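PDB 4EWP: 3-oxoacyl-[acyl-carrier-protein] synthase 3 from Micrococcus luteus NCTC 2665, which probably catalyses the first condensation of fatty acid synthesis, joining acetyl-CoA and malonyl-ACP into 3-oxobutanoyl-ACP with release of carbon dioxide. Local coordinates for residues 12-17 with 136-141; 100-105 with 114-119; 151-156 with 234-239. One frame throughout, in Å; residues are numbered along the deposited sequence.

All three contacts reach the mixed sheet built from strands 13-22, 170-180, 144-152, 86-90 and 116-120. Contact 1 lies at one outer strand, 13-22, and contact 2 at the other, 116-120; their centres are about 19 Å apart. Contact 3 starts from the end of the inner strand 144-152. Its centre is about 22 Å from that of contact 2 and about 34 Å from that of contact 1, across the middle of the chain from the latter. Along the sequence, contact 2 falls between the two segments of contact 1, and contact 3 begins after both have closed. Each touches the second subunit, so packing within the chain continues into the homodimer interface. Only contact 3 approaches the predicted active site.

Contact 1: residues 12-17 with 136-141; sequences AASRIV and LVRSGT
Ser14 and Val137 make the tight part of this contact. CB of Ser14 sits 3.6 Å from CG1 of Val137. That methyl is anti to the backbone N of Val137 (chi1 170°), which turns it out from the helix toward the strand. The same CG1 comes within 3.8 Å of the carbonyl oxygen of Ala13, so one methyl fits against two successive residues. Arg138 adds the aliphatic part of its side chain. Its CG lies 3.9 Å from CA of Ala13, with CD close behind at 4.1 Å from that CA. Here the arginine runs across the backbone and works as a hydrocarbon. The chain then bends at chi3 (-55°) and takes the guanidinium elsewhere.

The polar groups do not meet directly. No hydrogen bond joins the two segments, and OG of Ser14 stays 4.3 Å from CD of Arg138. The two side chains are instead linked through Asp134, one helical turn back. Its OD1 is hydrogen-bonded to Ser14 OG, and its OD2 pairs with Arg138 NH2 in a salt bridge outside the two segments. NH1 of Arg138 bonds to the Ser139 carbonyl of the second subunit. The solvent side belongs to Arg15, which points away from the helix and is exposed, in contrast to the buried, packed face.

The helix stops just past the contact. Gly140 has positive phi, and its N bonds to Val137 O at 3.1 Å. A weak bond from Thr141 N to Leu136 O completes a Schellman motif. The arrangement is the C-terminal end of a helix lying over the outer strand of a mixed sheet, within the layered alpha-beta fold of the thiolase-like superfamily.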
ATOM      1  N   ALA A  12      14.650  -8.534 -20.902  1.00 34.98           N
ATOM      2  CA  ALA A  12      15.619  -9.414 -20.256  1.00 35.25           C
ATOM      3  C   ALA A  12      15.775  -9.124 -18.758  1.00 37.78           C
ATOM      4  O   ALA A  12      15.914 -10.045 -17.941  1.00 38.95           O
ATOM      5  CB  ALA A  12      16.973  -9.302 -20.960  1.00 34.31           C
ATOM      6  N   ALA A  13      15.760  -7.844 -18.395  1.00 33.04           N
ATOM      7  CA  ALA A  13      16.082  -7.465 -17.023  1.00 27.94           C
ATOM      8  C   ALA A  13      15.650  -6.039 -16.714  1.00 25.20           C
ATOM      9  O   ALA A  13      14.939  -5.406 -17.493  1.00 24.67           O
ATOM     10  CB  ALA A  13      17.581  -7.647 -16.760  1.00 23.22           C
ATOM     11  N   SER A  14      16.091  -5.531 -15.573  1.00 22.78           N
ATOM     12  CA  SER A  14      15.660  -4.214 -15.117  1.00 21.99           C
ATOM     13  C   SER A  14      16.844  -3.470 -14.530  1.00 20.37           C
ATOM     14  O   SER A  14      17.902  -4.059 -14.303  1.00 21.60           O
ATOM     15  CB  SER A  14      14.626  -4.383 -14.015  1.00 17.82           C
ATOM     16  OG  SER A  14      15.203  -5.129 -12.954  1.00 19.78           O
ATOM     17  N   ARG A  15      16.667  -2.185 -14.238  1.00 17.46           N
ATOM     18  CA  ARG A  15      17.771  -1.407 -13.682  1.00 24.58           C
ATOM     19  C   ARG A  15      17.290  -0.072 -13.152  1.00 22.11           C
ATOM     20  O   ARG A  15      16.336   0.509 -13.675  1.00 21.91           O
ATOM     21  CB  ARG A  15      18.887  -1.242 -14.728  1.00 33.66           C
ATOM     22  CG  ARG A  15      19.312   0.178 -15.067  1.00 45.21           C
ATOM     23  CD  ARG A  15      20.492   0.160 -16.063  1.00 57.30           C
ATOM     24  NE  ARG A  15      20.955   1.505 -16.423  1.00 68.52           N
ATOM     25  CZ  ARG A  15      20.697   2.116 -17.583  1.00 72.23           C
ATOM     26  NH1 ARG A  15      19.978   1.498 -18.518  1.00 74.43           N
ATOM     27  NH2 ARG A  15      21.160   3.345 -17.812  1.00 67.66           N
ATOM     28  N   ILE A  16      17.936   0.392 -12.090  1.00 19.30           N
ATOM     29  CA  ILE A  16      17.645   1.706 -11.532  1.00 21.17           C
ATOM     30  C   ILE A  16      18.381   2.715 -12.393  1.00 22.65           C
ATOM     31  O   ILE A  16      19.611   2.682 -12.473  1.00 26.87           O
ATOM     32  CB  ILE A  16      18.120   1.805 -10.061  1.00 18.92           C
ATOM     33  CG1 ILE A  16      17.293   0.861  -9.174  1.00 20.16           C
ATOM     34  CG2 ILE A  16      18.060   3.256  -9.562  1.00 18.26           C
ATOM     35  CD1 ILE A  16      17.779   0.728  -7.737  1.00 18.24           C
ATOM     36  N   VAL A  17      17.647   3.599 -13.064  1.00 21.57           N
ATOM     37  CA  VAL A  17      18.297   4.517 -13.999  1.00 23.57           C
ATOM     38  C   VAL A  17      18.503   5.925 -13.449  1.00 24.62           C
ATOM     39  O   VAL A  17      19.065   6.784 -14.143  1.00 26.59           O
ATOM     40  CB  VAL A  17      17.563   4.587 -15.350  1.00 25.32           C
ATOM     41  CG1 VAL A  17      17.618   3.237 -16.025  1.00 27.46           C
ATOM     42  CG2 VAL A  17      16.111   5.048 -15.160  1.00 22.23           C
ATOM     43  N   LEU A 136       7.325  -5.642 -11.974  1.00 15.92           N
ATOM     44  CA  LEU A 136       6.554  -4.964 -13.016  1.00 17.71           C
ATOM     45  C   LEU A 136       7.360  -4.841 -14.317  1.00 16.49           C
ATOM     46  O   LEU A 136       6.831  -5.055 -15.392  1.00 17.51           O
ATOM     47  CB  LEU A 136       6.093  -3.574 -12.533  1.00 19.58           C
ATOM     48  CG  LEU A 136       5.065  -3.556 -11.386  1.00 17.60           C
ATOM     49  CD1 LEU A 136       4.860  -2.127 -10.831  1.00 16.69           C
ATOM     50  CD2 LEU A 136       3.733  -4.173 -11.793  1.00 11.69           C
ATOM     51  N   VAL A 137       8.645  -4.510 -14.213  1.00 16.79           N
ATOM     52  CA  VAL A 137       9.487  -4.363 -15.396  1.00 14.61           C
ATOM     53  C   VAL A 137       9.761  -5.720 -16.048  1.00 17.57           C
ATOM     54  O   VAL A 137       9.622  -5.871 -17.255  1.00 18.22           O
ATOM     55  CB  VAL A 137      10.831  -3.650 -15.046  1.00 19.49           C
ATOM     56  CG1 VAL A 137      11.794  -3.709 -16.211  1.00 17.66           C
ATOM     57  CG2 VAL A 137      10.584  -2.188 -14.627  1.00 17.79           C
ATOM     58  N   ARG A 138      10.129  -6.721 -15.252  1.00 17.08           N
ATOM     59  CA  ARG A 138      10.508  -8.008 -15.831  1.00 21.20           C
ATOM     60  C   ARG A 138       9.330  -8.859 -16.314  1.00 26.39           C
ATOM     61  O   ARG A 138       9.536  -9.841 -17.039  1.00 25.48           O
ATOM     62  CB  ARG A 138      11.439  -8.799 -14.906  1.00 21.65           C
ATOM     63  CG  ARG A 138      12.874  -8.259 -14.911  1.00 24.15           C
ATOM     64  CD  ARG A 138      13.828  -9.094 -14.049  1.00 24.98           C
ATOM     65  NE  ARG A 138      13.312  -9.215 -12.697  1.00 32.32           N
ATOM     66  CZ  ARG A 138      12.781 -10.329 -12.199  1.00 34.53           C
ATOM     67  NH1 ARG A 138      12.748 -11.425 -12.953  1.00 36.92           N
ATOM     68  NH2 ARG A 138      12.298 -10.348 -10.951  1.00 26.33           N
ATOM     69  N   SER A 139       8.104  -8.472 -15.947  1.00 22.03           N
ATOM     70  CA  SER A 139       6.919  -9.160 -16.465  1.00 20.62           C
ATOM     71  C   SER A 139       6.330  -8.419 -17.663  1.00 24.03           C
ATOM     72  O   SER A 139       5.318  -8.844 -18.227  1.00 26.03           O
ATOM     73  CB  SER A 139       5.841  -9.336 -15.385  1.00 18.87           C
ATOM     74  OG  SER A 139       5.398  -8.079 -14.893  1.00 19.53           O
ATOM     75  N   GLY A 140       6.955  -7.304 -18.037  1.00 22.36           N
ATOM     76  CA  GLY A 140       6.510  -6.520 -19.175  1.00 23.06           C
ATOM     77  C   GLY A 140       5.242  -5.721 -18.887  1.00 25.02           C
ATOM     78  O   GLY A 140       4.588  -5.231 -19.804  1.00 24.91           O
ATOM     79  N   THR A 141       4.896  -5.585 -17.612  1.00 20.15           N
ATOM     80  CA  THR A 141       3.738  -4.789 -17.217  1.00 19.70           C
ATOM     81  C   THR A 141       4.049  -3.299 -17.322  1.00 24.34           C
ATOM     82  O   THR A 141       3.168  -2.477 -17.588  1.00 25.39           O
ATOM     83  CB  THR A 141       3.310  -5.136 -15.774  1.00 21.22           C
ATOM     84  OG1 THR A 141       3.021  -6.543 -15.687  1.00 20.58           O
ATOM     85  CG2 THR A 141       2.075  -4.330 -15.353  1.00 18.76           C
TER

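Contact 2: residues 100-105 with 114-119; sequences SAAALV and APAYDV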
ATOM      1  N   SER A 100      -4.968   7.568  -2.249  1.00 14.24           N
ATOM      2  CA  SER A 100      -3.547   7.486  -1.978  1.00 15.15           C
ATOM      3  C   SER A 100      -2.813   8.795  -2.285  1.00 19.46           C
ATOM      4  O   SER A 100      -3.325   9.681  -2.964  1.00 20.31           O
ATOM      5  CB  SER A 100      -2.935   6.379  -2.819  1.00 15.31           C
ATOM      6  OG  SER A 100      -3.029   6.725  -4.190  1.00 19.72           O
ATOM      7  N   ALA A 101      -1.592   8.889  -1.783  1.00 17.44           N
ATOM      8  CA  ALA A 101      -0.712  10.003  -2.072  1.00 16.67           C
ATOM      9  C   ALA A 101      -0.194   9.851  -3.499  1.00 16.01           C
ATOM     10  O   ALA A 101       0.014  10.832  -4.221  1.00 13.88           O
ATOM     11  CB  ALA A 101       0.440   9.980  -1.096  1.00 14.46           C
ATOM     12  N   ALA A 102       0.011   8.597  -3.888  1.00 13.65           N
ATOM     13  CA  ALA A 102       0.569   8.262  -5.182  1.00 15.86           C
ATOM     14  C   ALA A 102      -0.230   8.903  -6.301  1.00 16.93           C
ATOM     15  O   ALA A 102       0.330   9.333  -7.321  1.00 15.59           O
ATOM     16  CB  ALA A 102       0.620   6.733  -5.359  1.00 10.75           C
ATOM     17  N   ALA A 103      -1.545   8.948  -6.122  1.00 16.81           N
ATOM     18  CA  ALA A 103      -2.423   9.457  -7.171  1.00 18.98           C
ATOM     19  C   ALA A 103      -2.213  10.950  -7.340  1.00 18.19           C
ATOM     20  O   ALA A 103      -2.231  11.454  -8.465  1.00 19.25           O
ATOM     21  CB  ALA A 103      -3.901   9.128  -6.866  1.00 18.59           C
ATOM     22  N   LEU A 104      -1.996  11.655  -6.228  1.00 13.42           N
ATOM     23  CA  LEU A 104      -1.619  13.076  -6.296  1.00 23.16           C
ATOM     24  C   LEU A 104      -0.254  13.253  -6.952  1.00 25.72           C
ATOM     25  O   LEU A 104      -0.082  14.117  -7.813  1.00 31.37           O
ATOM     26  CB  LEU A 104      -1.576  13.720  -4.901  1.00 22.95           C
ATOM     27  CG  LEU A 104      -2.887  14.109  -4.223  1.00 27.14           C
ATOM     28  CD1 LEU A 104      -2.625  14.549  -2.791  1.00 24.19           C
ATOM     29  CD2 LEU A 104      -3.599  15.216  -5.001  1.00 25.55           C
ATOM     30  N   VAL A 105       0.719  12.443  -6.535  1.00 21.45           N
ATOM     31  CA  VAL A 105       2.063  12.545  -7.081  1.00 20.74           C
ATOM     32  C   VAL A 105       2.036  12.338  -8.594  1.00 22.53           C
ATOM     33  O   VAL A 105       2.598  13.140  -9.353  1.00 22.35           O
ATOM     34  CB  VAL A 105       3.034  11.540  -6.410  1.00 19.85           C
ATOM     35  CG1 VAL A 105       4.432  11.566  -7.074  1.00 16.86           C
ATOM     36  CG2 VAL A 105       3.138  11.813  -4.905  1.00 16.51           C
ATOM     37  N   ALA A 114      -0.875   6.965 -15.687  1.00 17.54           N
ATOM     38  CA  ALA A 114      -0.224   5.810 -15.055  1.00 15.82           C
ATOM     39  C   ALA A 114      -0.908   5.360 -13.757  1.00 15.77           C
ATOM     40  O   ALA A 114      -1.370   6.193 -12.964  1.00 15.67           O
ATOM     41  CB  ALA A 114       1.246   6.080 -14.814  1.00 13.24           C
ATOM     42  N   PRO A 115      -0.994   4.036 -13.546  1.00 17.24           N
ATOM     43  CA  PRO A 115      -1.499   3.490 -12.277  1.00 15.53           C
ATOM     44  C   PRO A 115      -0.607   3.989 -11.133  1.00 20.37           C
ATOM     45  O   PRO A 115       0.599   4.170 -11.299  1.00 20.40           O
ATOM     46  CB  PRO A 115      -1.345   1.970 -12.454  1.00 15.12           C
ATOM     47  CG  PRO A 115      -0.270   1.820 -13.529  1.00 18.96           C
ATOM     48  CD  PRO A 115      -0.502   2.983 -14.455  1.00 20.00           C
ATOM     49  N   ALA A 116      -1.207   4.211  -9.977  1.00 18.79           N
ATOM     50  CA  ALA A 116      -0.536   4.872  -8.881  1.00 14.25           C
ATOM     51  C   ALA A 116      -1.120   4.311  -7.607  1.00 17.67           C
ATOM     52  O   ALA A 116      -2.344   4.321  -7.441  1.00 16.91           O
ATOM     53  CB  ALA A 116      -0.801   6.371  -8.959  1.00 12.95           C
ATOM     54  N   TYR A 117      -0.269   3.818  -6.709  1.00 18.37           N
ATOM     55  CA  TYR A 117      -0.750   3.326  -5.412  1.00 13.77           C
ATOM     56  C   TYR A 117       0.283   3.523  -4.313  1.00 17.99           C
ATOM     57  O   TYR A 117       1.479   3.608  -4.597  1.00 16.40           O
ATOM     58  CB  TYR A 117      -1.139   1.845  -5.496  1.00 13.11           C
ATOM     59  CG  TYR A 117      -0.017   0.868  -5.859  1.00 15.53           C
ATOM     60  CD1 TYR A 117       0.651   0.137  -4.883  1.00 11.75           C
ATOM     61  CD2 TYR A 117       0.334   0.647  -7.185  1.00 13.57           C
ATOM     62  CE1 TYR A 117       1.657  -0.773  -5.229  1.00 15.11           C
ATOM     63  CE2 TYR A 117       1.323  -0.252  -7.530  1.00 13.00           C
ATOM     64  CZ  TYR A 117       1.973  -0.960  -6.561  1.00 14.30           C
ATOM     65  OH  TYR A 117       2.947  -1.850  -6.931  1.00 15.81           O
ATOM     66  N   ASP A 118      -0.182   3.591  -3.068  1.00 15.40           N
ATOM     67  CA  ASP A 118       0.712   3.646  -1.911  1.00 16.38           C
ATOM     68  C   ASP A 118       0.886   2.232  -1.383  1.00 20.25           C
ATOM     69  O   ASP A 118      -0.007   1.393  -1.539  1.00 17.90           O
ATOM     70  CB  ASP A 118       0.129   4.495  -0.774  1.00 13.42           C
ATOM     71  CG  ASP A 118      -0.015   5.970  -1.133  1.00 21.14           C
ATOM     72  OD1 ASP A 118       0.427   6.397  -2.233  1.00 22.66           O
ATOM     73  OD2 ASP A 118      -0.579   6.710  -0.293  1.00 22.02           O
ATOM     74  N   VAL A 119       2.032   1.990  -0.754  1.00 15.77           N
ATOM     75  CA  VAL A 119       2.379   0.705  -0.168  1.00 17.25           C
ATOM     76  C   VAL A 119       2.673   0.904   1.319  1.00 19.63           C
ATOM     77  O   VAL A 119       3.212   1.937   1.716  1.00 18.55           O
ATOM     78  CB  VAL A 119       3.637   0.127  -0.848  1.00 21.52           C
ATOM     79  CG1 VAL A 119       4.380  -0.801   0.081  1.00 17.75           C
ATOM     80  CG2 VAL A 119       3.267  -0.579  -2.134  1.00 22.78           C
TER
HETATM   81  O   HOH W   1      -4.086   4.421  -5.476  1.00 12.71           O
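Asp118 holds CG anti to its carbonyl carbon, beside the backbone N (chi1 -65°), and this brings the carboxylate to the N-terminal end of helix 101-108, within bonding distance of the backbone N of Ala101 and Ala102. Ser100 places OG between its own backbone N and carbonyl carbon (chi1 65°), which turns OG toward Ala103 N. Ala101 N meets Asp118 OD2 at 2.8 Å, on the syn side and somewhat out of the carboxylate plane, along a nearly straight N-H path (172°). Ala102 N reaches the syn lone pair of Asp118 OD1, also at 2.8 Å. The helix start and the two N-H groups would probably favour the charged carboxylate.

This belongs to a beta-alpha-beta unit: strand 86-90, helix 101-108, then strand 116-120 beside the first. Ala116 and Asp118 point to the helix, and Tyr117 points away, its OH bonded to Gln132. CB of Ala116 fits 3.9 Å from CB of Ala102, which also lies 3.3 Å from Tyr117 O. With an alanine in place of Asp118, the N-H groups of Ala101 and Ala102 would probably lose their acceptors, leaving a gap beside Ser100.

Ser100 OG accepts from Ala103 N at 3.3 Å as the N-cap and donates to a water, which in turn donates to Ala116 O. Through its backbone, Asp118 pairs in an antiparallel beta ladder with a strand of the second subunit, carrying the sheet across the interface.

Contact 3: residues 151-156 with 234-239; sequences ERLSDV and PTLRQD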
ATOM      1  N   GLU A 151       8.249  10.113   3.906  1.00 21.43           N
ATOM      2  CA  GLU A 151       7.622  10.149   5.214  1.00 22.87           C
ATOM      3  C   GLU A 151       7.706  11.540   5.814  1.00 23.59           C
ATOM      4  O   GLU A 151       8.725  12.228   5.691  1.00 24.38           O
ATOM      5  CB  GLU A 151       8.333   9.188   6.183  1.00 26.12           C
ATOM      6  CG  GLU A 151       8.460   7.730   5.745  1.00 22.11           C
ATOM      7  CD  GLU A 151       7.174   6.941   5.890  1.00 24.23           C
ATOM      8  OE1 GLU A 151       6.099   7.548   6.036  1.00 20.85           O
ATOM      9  OE2 GLU A 151       7.235   5.699   5.854  1.00 29.06           O
ATOM     10  N   ARG A 152       6.641  11.956   6.479  1.00 23.03           N
ATOM     11  CA  ARG A 152       6.761  13.043   7.433  1.00 24.43           C
ATOM     12  C   ARG A 152       6.528  12.429   8.811  1.00 23.85           C
ATOM     13  O   ARG A 152       5.459  12.578   9.409  1.00 25.59           O
ATOM     14  CB  ARG A 152       5.798  14.211   7.138  1.00 23.39           C
ATOM     15  CG  ARG A 152       6.151  15.482   7.955  1.00 23.41           C
ATOM     16  CD  ARG A 152       5.520  16.761   7.414  1.00 22.42           C
ATOM     17  NE  ARG A 152       4.068  16.754   7.520  1.00 23.92           N
ATOM     18  CZ  ARG A 152       3.263  17.673   6.988  1.00 30.36           C
ATOM     19  NH1 ARG A 152       3.761  18.693   6.289  1.00 26.96           N
ATOM     20  NH2 ARG A 152       1.947  17.559   7.142  1.00 29.99           N
ATOM     21  N   LEU A 153       7.539  11.711   9.289  1.00 21.05           N
ATOM     22  CA  LEU A 153       7.472  11.007  10.564  1.00 21.18           C
ATOM     23  C   LEU A 153       7.237  11.956  11.729  1.00 24.26           C
ATOM     24  O   LEU A 153       6.732  11.547  12.773  1.00 24.73           O
ATOM     25  CB  LEU A 153       8.773  10.241  10.807  1.00 20.89           C
ATOM     26  CG  LEU A 153       9.097   9.075   9.875  1.00 18.68           C
ATOM     27  CD1 LEU A 153      10.511   8.612  10.096  1.00 19.73           C
ATOM     28  CD2 LEU A 153       8.124   7.925  10.122  1.00 18.52           C
ATOM     29  N   SER A 154       7.620  13.219  11.570  1.00 20.30           N
ATOM     30  CA  SER A 154       7.459  14.163  12.665  1.00 25.51           C
ATOM     31  C   SER A 154       5.974  14.338  13.005  1.00 26.37           C
ATOM     32  O   SER A 154       5.627  14.805  14.087  1.00 26.01           O
ATOM     33  CB  SER A 154       8.135  15.505  12.352  1.00 22.91           C
ATOM     34  OG  SER A 154       7.670  16.035  11.124  1.00 28.85           O
ATOM     35  N   ASP A 155       5.092  13.944  12.092  1.00 24.39           N
ATOM     36  CA  ASP A 155       3.657  14.017  12.385  1.00 28.18           C
ATOM     37  C   ASP A 155       3.190  12.962  13.380  1.00 28.52           C
ATOM     38  O   ASP A 155       2.124  13.118  13.976  1.00 28.29           O
ATOM     39  CB  ASP A 155       2.815  13.900  11.116  1.00 23.66           C
ATOM     40  CG  ASP A 155       2.741  15.191  10.364  1.00 25.69           C
ATOM     41  OD1 ASP A 155       2.850  16.260  11.010  1.00 28.41           O
ATOM     42  OD2 ASP A 155       2.584  15.129   9.128  1.00 26.62           O
ATOM     43  N   VAL A 156       3.979  11.896  13.541  1.00 24.92           N
ATOM     44  CA  VAL A 156       3.619  10.810  14.449  1.00 27.85           C
ATOM     45  C   VAL A 156       4.645  10.506  15.567  1.00 29.05           C
ATOM     46  O   VAL A 156       4.718   9.379  16.057  1.00 28.19           O
ATOM     47  CB  VAL A 156       3.312   9.513  13.679  1.00 26.43           C
ATOM     48  CG1 VAL A 156       1.978   9.621  12.969  1.00 24.90           C
ATOM     49  CG2 VAL A 156       4.428   9.209  12.679  1.00 23.32           C
ATOM     50  N   PRO A 234      -2.339   8.905  18.058  1.00 30.14           N
ATOM     51  CA  PRO A 234      -1.410   7.771  18.094  1.00 28.45           C
ATOM     52  C   PRO A 234      -0.027   8.190  17.619  1.00 31.78           C
ATOM     53  O   PRO A 234       0.099   8.947  16.651  1.00 28.31           O
ATOM     54  CB  PRO A 234      -2.014   6.784  17.084  1.00 25.96           C
ATOM     55  CG  PRO A 234      -3.434   7.181  16.948  1.00 27.06           C
ATOM     56  CD  PRO A 234      -3.458   8.678  17.130  1.00 27.98           C
ATOM     57  N   THR A 235       1.003   7.696  18.298  1.00 33.35           N
ATOM     58  CA  THR A 235       2.370   8.008  17.922  1.00 31.06           C
ATOM     59  C   THR A 235       3.221   6.752  17.906  1.00 26.62           C
ATOM     60  O   THR A 235       2.866   5.746  18.502  1.00 28.14           O
ATOM     61  CB  THR A 235       3.000   9.029  18.871  1.00 30.22           C
ATOM     62  OG1 THR A 235       2.920   8.540  20.221  1.00 35.41           O
ATOM     63  CG2 THR A 235       2.278  10.351  18.766  1.00 29.86           C
ATOM     64  N   LEU A 236       4.352   6.836  17.218  1.00 25.57           N
ATOM     65  CA  LEU A 236       5.253   5.714  17.025  1.00 26.70           C
ATOM     66  C   LEU A 236       6.009   5.365  18.312  1.00 27.68           C
ATOM     67  O   LEU A 236       6.340   6.233  19.123  1.00 28.17           O
ATOM     68  CB  LEU A 236       6.229   6.064  15.902  1.00 28.66           C
ATOM     69  CG  LEU A 236       6.575   5.071  14.798  1.00 32.72           C
ATOM     70  CD1 LEU A 236       5.382   4.269  14.369  1.00 32.19           C
ATOM     71  CD2 LEU A 236       7.159   5.828  13.608  1.00 35.15           C
ATOM     72  N   ARG A 237       6.273   4.079  18.500  1.00 29.63           N
ATOM     73  CA  ARG A 237       6.988   3.608  19.677  1.00 30.87           C
ATOM     74  C   ARG A 237       7.760   2.361  19.266  1.00 27.25           C
ATOM     75  O   ARG A 237       7.430   1.730  18.253  1.00 25.86           O
ATOM     76  CB  ARG A 237       5.988   3.338  20.820  1.00 40.36           C
ATOM     77  CG  ARG A 237       6.103   1.991  21.512  1.00 46.42           C
ATOM     78  CD  ARG A 237       5.393   0.871  20.762  1.00 52.54           C
ATOM     79  NE  ARG A 237       6.221  -0.333  20.679  1.00 56.66           N
ATOM     80  CZ  ARG A 237       6.539  -1.100  21.717  1.00 62.36           C
ATOM     81  NH1 ARG A 237       6.098  -0.800  22.933  1.00 67.00           N
ATOM     82  NH2 ARG A 237       7.297  -2.171  21.539  1.00 62.64           N
ATOM     83  N   GLN A 238       8.804   2.015  20.013  1.00 25.97           N
ATOM     84  CA  GLN A 238       9.505   0.771  19.732  1.00 24.04           C
ATOM     85  C   GLN A 238      10.151   0.158  20.966  1.00 26.19           C
ATOM     86  O   GLN A 238      10.527   0.854  21.911  1.00 25.16           O
ATOM     87  CB  GLN A 238      10.574   0.983  18.661  1.00 20.85           C
ATOM     88  CG  GLN A 238      11.821   1.694  19.178  1.00 25.50           C
ATOM     89  CD  GLN A 238      12.935   1.749  18.157  1.00 26.71           C
ATOM     90  OE1 GLN A 238      12.882   1.086  17.124  1.00 23.06           O
ATOM     91  NE2 GLN A 238      13.954   2.550  18.440  1.00 31.66           N
ATOM     92  N   ASP A 239      10.290  -1.162  20.933  1.00 28.63           N
ATOM     93  CA  ASP A 239      11.159  -1.866  21.860  1.00 28.52           C
ATOM     94  C   ASP A 239      12.593  -1.765  21.307  1.00 30.70           C
ATOM     95  O   ASP A 239      13.008  -2.575  20.476  1.00 29.21           O
ATOM     96  CB  ASP A 239      10.719  -3.323  21.942  1.00 31.39           C
ATOM     97  CG  ASP A 239      11.644  -4.158  22.795  1.00 39.39           C
ATOM     98  OD1 ASP A 239      12.695  -3.634  23.186  1.00 41.54           O
ATOM     99  OD2 ASP A 239      11.329  -5.334  23.067  1.00 43.45           O
TER
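Val156 and Leu236 are joined by the one hydrogen bond between these segments. Leu236 N donates to Val156 O at 2.8 Å, almost straight at hydrogen (170°) and nearly along the C=O axis. Around the same oxygen pack carbons of the partner segment. CB of Thr235 is 3.3 Å from Val156 O.

The side chain of Leu236 can be followed outward from there. Its CB lies 3.6 Å from Val156 O, beside the hydrogen bond. With chi1 at -135°, off the staggered positions, CG carries the chain on toward CD2. CD1 turns off and touches nothing in 151-156. CD2 does the reaching. It meets CD2 of Leu153 at 4.2 Å, methyl against methyl, and brushes CG2 of Val156 at 4.4 Å. The two leucines cross at a slant. Met202 of strand 200-202 packs on Leu236 in the same chain, and Thr98 of the second subunit packs on it from across the interface.

After the strand, residues 153-155 form a 3-10 turn. Val156 N bonds back to Leu153 O, and Asp155 N to Arg152 O. Arg152 NE forms a salt bridge with Asp155 OD2 at 2.7 Å, in the guanidinium plane but above the carboxylate plane. The other oxygen of Asp155 pairs with Arg210 of the second subunit.

The contact therefore ties the 3-10 turn after strand 144-152 to the start of strand 236-238, one half of a small two-stranded antiparallel sheet with 200-202. It lies beside the predicted catalytic centre, consistent with a FabH-type synthase: the Leu153 side chain is about 5 Å from that of Asn306 and about 6 Å from that of Cys123, both predicted active-site residues.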